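Nrps/pks (Streptomyces albus, PDB 4OPE) probably catalyses decarboxylative Claisen-type chain elongation as a ketosynthase domain of the AT-less modular synthase that assembles oxazolomycin. Local coordinates at residues His131-Gly136 / Thr148-Ala153; Gly126-His131 / Gly202-Ser207. One frame throughout, in Å; residues are numbered along the deposited sequence.

Interaction 1 (His131-Gly136 / Thr148-Ala153)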
loop_
_atom_site.group_PDB
_atom_site.type_symbol
_atom_site.label_atom_id
_atom_site.label_comp_id
_atom_site.label_asym_id
_atom_site.label_seq_id
_atom_site.Cartn_x
_atom_site.Cartn_y
_atom_site.Cartn_z
ATOM N N HIS A 131 14.285 -5.754 -3.635
ATOM C CA HIS A 131 15.648 -6.140 -3.543
ATOM C C HIS A 131 16.585 -5.554 -4.541
ATOM O O HIS A 131 17.782 -5.527 -4.277
ATOM C CB HIS A 131 15.765 -7.642 -3.658
ATOM C CG HIS A 131 15.238 -8.361 -2.467
ATOM N ND1 HIS A 131 15.299 -7.828 -1.196
ATOM C CD2 HIS A 131 14.584 -9.536 -2.357
ATOM C CE1 HIS A 131 14.746 -8.669 -0.346
ATOM N NE2 HIS A 131 14.300 -9.709 -1.023
ATOM N N TYR A 132 16.094 -5.078 -5.673
ATOM C CA TYR A 132 17.001 -4.528 -6.676
ATOM C C TYR A 132 17.795 -3.358 -6.085
ATOM O O TYR A 132 18.970 -3.152 -6.461
ATOM C CB TYR A 132 16.259 -4.064 -7.902
ATOM C CG TYR A 132 17.129 -3.817 -9.110
ATOM C CD1 TYR A 132 17.706 -4.877 -9.793
ATOM C CD2 TYR A 132 17.324 -2.528 -9.617
ATOM C CE1 TYR A 132 18.467 -4.671 -10.942
ATOM C CE2 TYR A 132 18.086 -2.313 -10.748
ATOM C CZ TYR A 132 18.661 -3.393 -11.407
ATOM O OH TYR A 132 19.404 -3.228 -12.560
ATOM N N GLN A 133 17.184 -2.616 -5.152
ATOM C CA GLN A 133 17.893 -1.489 -4.550
ATOM C C GLN A 133 19.136 -1.875 -3.768
ATOM O O GLN A 133 19.938 -1.014 -3.468
ATOM C CB GLN A 133 16.972 -0.669 -3.656
ATOM C CG GLN A 133 16.869 -1.188 -2.249
ATOM C CD GLN A 133 15.698 -0.584 -1.513
ATOM O OE1 GLN A 133 15.666 0.628 -1.216
ATOM N NE2 GLN A 133 14.735 -1.440 -1.164
ATOM N N LEU A 134 19.300 -3.145 -3.413
ATOM C CA LEU A 134 20.543 -3.571 -2.750
ATOM C C LEU A 134 21.755 -3.473 -3.652
ATOM O O LEU A 134 22.841 -3.239 -3.181
ATOM C CB LEU A 134 20.471 -5.002 -2.298
ATOM C CG LEU A 134 19.310 -5.397 -1.390
ATOM C CD1 LEU A 134 19.522 -6.885 -1.065
ATOM C CD2 LEU A 134 19.122 -4.524 -0.142
ATOM N N TYR A 135 21.583 -3.716 -4.943
ATOM C CA TYR A 135 22.687 -3.575 -5.873
ATOM C C TYR A 135 23.203 -2.138 -5.993
ATOM O O TYR A 135 22.426 -1.156 -6.013
ATOM C CB TYR A 135 22.313 -4.046 -7.269
ATOM C CG TYR A 135 22.031 -5.518 -7.374
ATOM C CD1 TYR A 135 22.962 -6.447 -6.938
ATOM C CD2 TYR A 135 20.814 -5.985 -7.930
ATOM C CE1 TYR A 135 22.722 -7.802 -7.044
ATOM C CE2 TYR A 135 20.551 -7.344 -8.025
ATOM C CZ TYR A 135 21.508 -8.256 -7.584
ATOM O OH TYR A 135 21.279 -9.622 -7.691
ATOM N N GLY A 136 24.537 -2.045 -6.107
ATOM C CA GLY A 136 25.212 -0.778 -6.388
ATOM C C GLY A 136 25.271 0.181 -5.215
ATOM O O GLY A 136 25.596 1.352 -5.404
ATOM N N THR A 148 20.489 2.647 -7.153
ATOM C CA THR A 148 19.357 1.987 -7.737
ATOM C C THR A 148 18.134 2.274 -6.894
ATOM O O THR A 148 18.221 2.657 -5.722
ATOM C CB THR A 148 19.561 0.479 -7.780
ATOM O OG1 THR A 148 19.892 0.017 -6.471
ATOM C CG2 THR A 148 20.674 0.107 -8.766
ATOM N N SER A 149 16.977 2.071 -7.497
ATOM C CA SER A 149 15.742 2.320 -6.808
ATOM C C SER A 149 14.793 1.131 -6.913
ATOM O O SER A 149 14.821 0.372 -7.874
ATOM C CB SER A 149 15.078 3.572 -7.385
ATOM O OG SER A 149 13.810 3.749 -6.775
ATOM N N SER A 150 13.956 1.009 -5.907
ATOM C CA SER A 150 12.910 0.026 -5.860
ATOM C C SER A 150 11.706 0.639 -5.205
ATOM O O SER A 150 10.991 -0.035 -4.556
ATOM C CB SER A 150 13.338 -1.164 -4.999
ATOM O OG SER A 150 14.192 -2.025 -5.736
ATOM N N SER A 151 11.528 1.933 -5.299
ATOM C CA SER A 151 10.410 2.557 -4.686
ATOM C C SER A 151 9.087 1.835 -5.096
ATOM O O SER A 151 8.862 1.532 -6.296
ATOM C CB SER A 151 10.394 3.991 -5.152
ATOM O OG SER A 151 9.118 4.544 -4.944
ATOM N N TYR A 152 8.239 1.551 -4.110
ATOM C CA TYR A 152 6.990 0.854 -4.369
ATOM C C TYR A 152 6.007 1.820 -5.018
ATOM O O TYR A 152 5.423 1.493 -6.027
ATOM C CB TYR A 152 6.353 0.241 -3.117
ATOM C CG TYR A 152 7.048 -0.965 -2.504
ATOM C CD1 TYR A 152 8.117 -1.591 -3.111
ATOM C CD2 TYR A 152 6.594 -1.499 -1.297
ATOM C CE1 TYR A 152 8.695 -2.711 -2.539
ATOM C CE2 TYR A 152 7.193 -2.601 -0.691
ATOM C CZ TYR A 152 8.239 -3.206 -1.306
ATOM O OH TYR A 152 8.846 -4.308 -0.703
ATOM N N ALA A 153 5.837 3.013 -4.470
ATOM C CA ALA A 153 4.986 4.014 -5.108
ATOM C C ALA A 153 5.364 4.239 -6.544
ATOM O O ALA A 153 4.486 4.472 -7.369
ATOM C CB ALA A 153 5.087 5.314 -4.393
HETATM O O HOH W 1 19.897 1.816 -3.720
HETATM O O HOH W 2 22.301 1.575 -4.984
#

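Interaction 2 (Gly126-His131 / Gly202-Ser207)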
loop_
_atom_site.group_PDB
_atom_site.type_symbol
_atom_site.label_atom_id
_atom_site.label_comp_id
_atom_site.label_asym_id
_atom_site.label_seq_id
_atom_site.Cartn_x
_atom_site.Cartn_y
_atom_site.Cartn_z
ATOM N N GLY A 126 0.266 -4.508 -5.637
ATOM C CA GLY A 126 0.875 -5.053 -4.419
ATOM C C GLY A 126 2.286 -5.502 -4.660
ATOM O O GLY A 126 2.590 -6.157 -5.687
ATOM N N LEU A 127 3.157 -5.147 -3.718
ATOM C CA LEU A 127 4.558 -5.624 -3.696
ATOM C C LEU A 127 4.977 -5.881 -2.264
ATOM O O LEU A 127 4.409 -5.289 -1.332
ATOM C CB LEU A 127 5.459 -4.563 -4.259
ATOM C CG LEU A 127 5.074 -3.979 -5.620
ATOM C CD1 LEU A 127 4.537 -2.576 -5.473
ATOM C CD2 LEU A 127 6.305 -3.918 -6.493
HETATM N N MSE A 128 5.939 -6.778 -2.080
HETATM C CA MSE A 128 6.477 -7.104 -0.726
HETATM C C MSE A 128 7.982 -7.186 -0.602
HETATM O O MSE A 128 8.507 -7.329 0.482
HETATM C CB MSE A 128 5.864 -8.413 -0.197
HETATM C CG MSE A 128 6.453 -9.671 -0.811
HETATM SE SE MSE A 128 5.792 -11.300 0.122
HETATM C CE MSE A 128 6.918 -11.355 1.738
ATOM N N TYR A 129 8.687 -7.115 -1.709
ATOM C CA TYR A 129 10.118 -7.048 -1.668
ATOM C C TYR A 129 10.562 -5.969 -2.607
ATOM O O TYR A 129 9.910 -5.679 -3.605
ATOM C CB TYR A 129 10.769 -8.359 -2.102
ATOM C CG TYR A 129 10.522 -9.528 -1.193
ATOM C CD1 TYR A 129 11.007 -9.540 0.081
ATOM C CD2 TYR A 129 9.843 -10.650 -1.633
ATOM C CE1 TYR A 129 10.792 -10.609 0.929
ATOM C CE2 TYR A 129 9.614 -11.728 -0.789
ATOM C CZ TYR A 129 10.105 -11.701 0.492
ATOM O OH TYR A 129 9.915 -12.760 1.338
ATOM N N GLY A 130 11.693 -5.394 -2.290
ATOM C CA GLY A 130 12.329 -4.460 -3.169
ATOM C C GLY A 130 13.808 -4.671 -3.050
ATOM O O GLY A 130 14.482 -3.875 -2.451
ATOM N N HIS A 131 14.285 -5.754 -3.635
ATOM C CA HIS A 131 15.648 -6.140 -3.543
ATOM C C HIS A 131 16.585 -5.554 -4.541
ATOM O O HIS A 131 17.782 -5.527 -4.277
ATOM C CB HIS A 131 15.765 -7.642 -3.658
ATOM C CG HIS A 131 15.238 -8.361 -2.467
ATOM N ND1 HIS A 131 15.299 -7.828 -1.196
ATOM C CD2 HIS A 131 14.584 -9.536 -2.357
ATOM C CE1 HIS A 131 14.746 -8.669 -0.346
ATOM N NE2 HIS A 131 14.300 -9.709 -1.023
ATOM N N GLY A 202 -0.235 -7.140 -9.048
ATOM C CA GLY A 202 0.891 -7.299 -8.166
ATOM C C GLY A 202 2.052 -7.828 -8.956
ATOM O O GLY A 202 1.867 -8.437 -10.005
ATOM N N VAL A 203 3.248 -7.648 -8.416
ATOM C CA VAL A 203 4.436 -8.008 -9.126
ATOM C C VAL A 203 5.460 -8.446 -8.134
ATOM O O VAL A 203 5.508 -7.892 -7.043
ATOM C CB VAL A 203 4.957 -6.859 -9.999
ATOM C CG1 VAL A 203 5.117 -5.604 -9.216
ATOM C CG2 VAL A 203 6.293 -7.214 -10.624
ATOM N N ASN A 204 6.248 -9.453 -8.503
ATOM C CA ASN A 204 7.330 -9.909 -7.679
ATOM C C ASN A 204 8.477 -10.470 -8.524
ATOM O O ASN A 204 8.267 -11.371 -9.333
ATOM C CB ASN A 204 6.776 -10.978 -6.773
ATOM C CG ASN A 204 7.754 -11.415 -5.718
ATOM O OD1 ASN A 204 8.078 -10.639 -4.818
ATOM N ND2 ASN A 204 8.191 -12.682 -5.784
ATOM N N VAL A 205 9.682 -9.933 -8.331
ATOM C CA VAL A 205 10.887 -10.436 -8.998
ATOM C C VAL A 205 11.959 -10.796 -8.010
ATOM O O VAL A 205 12.261 -10.021 -7.140
ATOM C CB VAL A 205 11.485 -9.402 -9.960
ATOM C CG1 VAL A 205 12.720 -9.959 -10.623
ATOM C CG2 VAL A 205 10.490 -9.041 -11.044
ATOM N N SER A 206 12.537 -11.977 -8.177
ATOM C CA SER A 206 13.631 -12.494 -7.356
ATOM C C SER A 206 14.968 -12.069 -7.947
ATOM O O SER A 206 15.680 -12.863 -8.596
ATOM C CB SER A 206 13.604 -14.012 -7.361
ATOM O OG SER A 206 12.418 -14.471 -6.770
ATOM N N SER A 207 15.298 -10.823 -7.704
ATOM C CA SER A 207 16.438 -10.182 -8.321
ATOM C C SER A 207 17.739 -10.414 -7.565
ATOM O O SER A 207 18.789 -10.290 -8.158
ATOM C CB SER A 207 16.196 -8.675 -8.359
ATOM O OG SER A 207 16.175 -8.185 -7.024
HETATM O O HOH W 3 7.815 -7.894 -4.531
HETATM O O HOH W 4 12.306 -7.751 -5.334
#

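Interaction 1 (His131-Gly136 / Thr148-Ala153)
T148 turns OG1 into the position between its own backbone N and carbonyl carbon (chi1 53°), which aims the hydroxyl at Y135; S150 places OG beside its own N (chi1 -79°), facing Q133. From there T148 OG1 donates to Y135 O at 2.8 Å, in the carbonyl plane with a C=O...donor angle of 152°. The S150 end is looser: Q133 N reaches S150 OG over 3.1 Å in a weak, bent bond, and the firmer partner of that hydroxyl is D92. T148 CG2 lies oblique to the Y132 ring, 4.1 Å from CE2, and S150 CB is 3.9 Å from Q133 CB. Two waters extend the polar seam: one donates to both Q133 O and T148 O, the other donates to Y135 O and accepts from T148 N. With a valine in place of T148, Y135 O would probably lose its direct donor, leaving water as its partner in this contact. The Y132 hydroxyl meets E89 and L577, while Q133 packs on Q133 of the second subunit. The carbonyls of Q133, in the 3-10 turn, and Y135, just after it, are thus paired by a threonine hydroxyl and water, so polar bonds carry much of this contact.

Interaction 2 (Gly126-His131 / Gly202-Ser207)
G126 and G202 lie on parallel strands with their CA atoms 4.4 Å apart, and the end-to-end directions of 126-131 and 202-207 differ by only 7°. One direct backbone bond joins them: V203 N donates to G126 O at 3.2 Å, with a C=O...donor angle of 176°, so V203 N lies almost on the line of the G126 carbonyl, although the N-H itself is somewhat bent. The chains then spread, the L127 and V203 CA atoms being 5.9 Å apart, and water takes over from direct pairing. One water accepts from Y129 N at 3.1 Å and donates to N204 OD1 at 2.8 Å; another accepts from H131 N and donates to V205 O. This is the place where strands 121-126 and 197-204, neighbours in the central sheet of the thiolase fold, run out into loops. Between them in sequence comes strand 169-173, on the far side of 121-126, and L127 continues its pairing with L172 there. Among the side chains, L127 and V203 lie side by side and point the same way, with CD2 3.4 Å from CG1. N204 extends CG away from its own N (chi1 -172°), which carries OD1 to the edge of the Y129 ring, in its plane and 3.6 Å from CD2; its ND2 is held by E353 and A240. Farther along, S207 OG touches H131 CB at 3.4 Å, and the imidazole has Y129 CB over one face, offset toward the rim.

How the interactions relate
From the N terminus, the chain leaves strand 121-126 through 126-131, the first half of interaction 2, and passes without a break into 131-136, the first half of interaction 1, with H131 common to both. Interaction 1 closes the smaller loop, around helix 137-141, when 148-153 returns at the start of helix 152-163. That loop is nested inside the larger one, which takes in strand 169-173 and helix 178-192 before 202-207 closes interaction 2 at the end of strand 197-204. The two centres are 10 Å apart, and Y135 OH probably bonds to S207 O, tying the inner loop to the chain just beyond the end of strand 197-204.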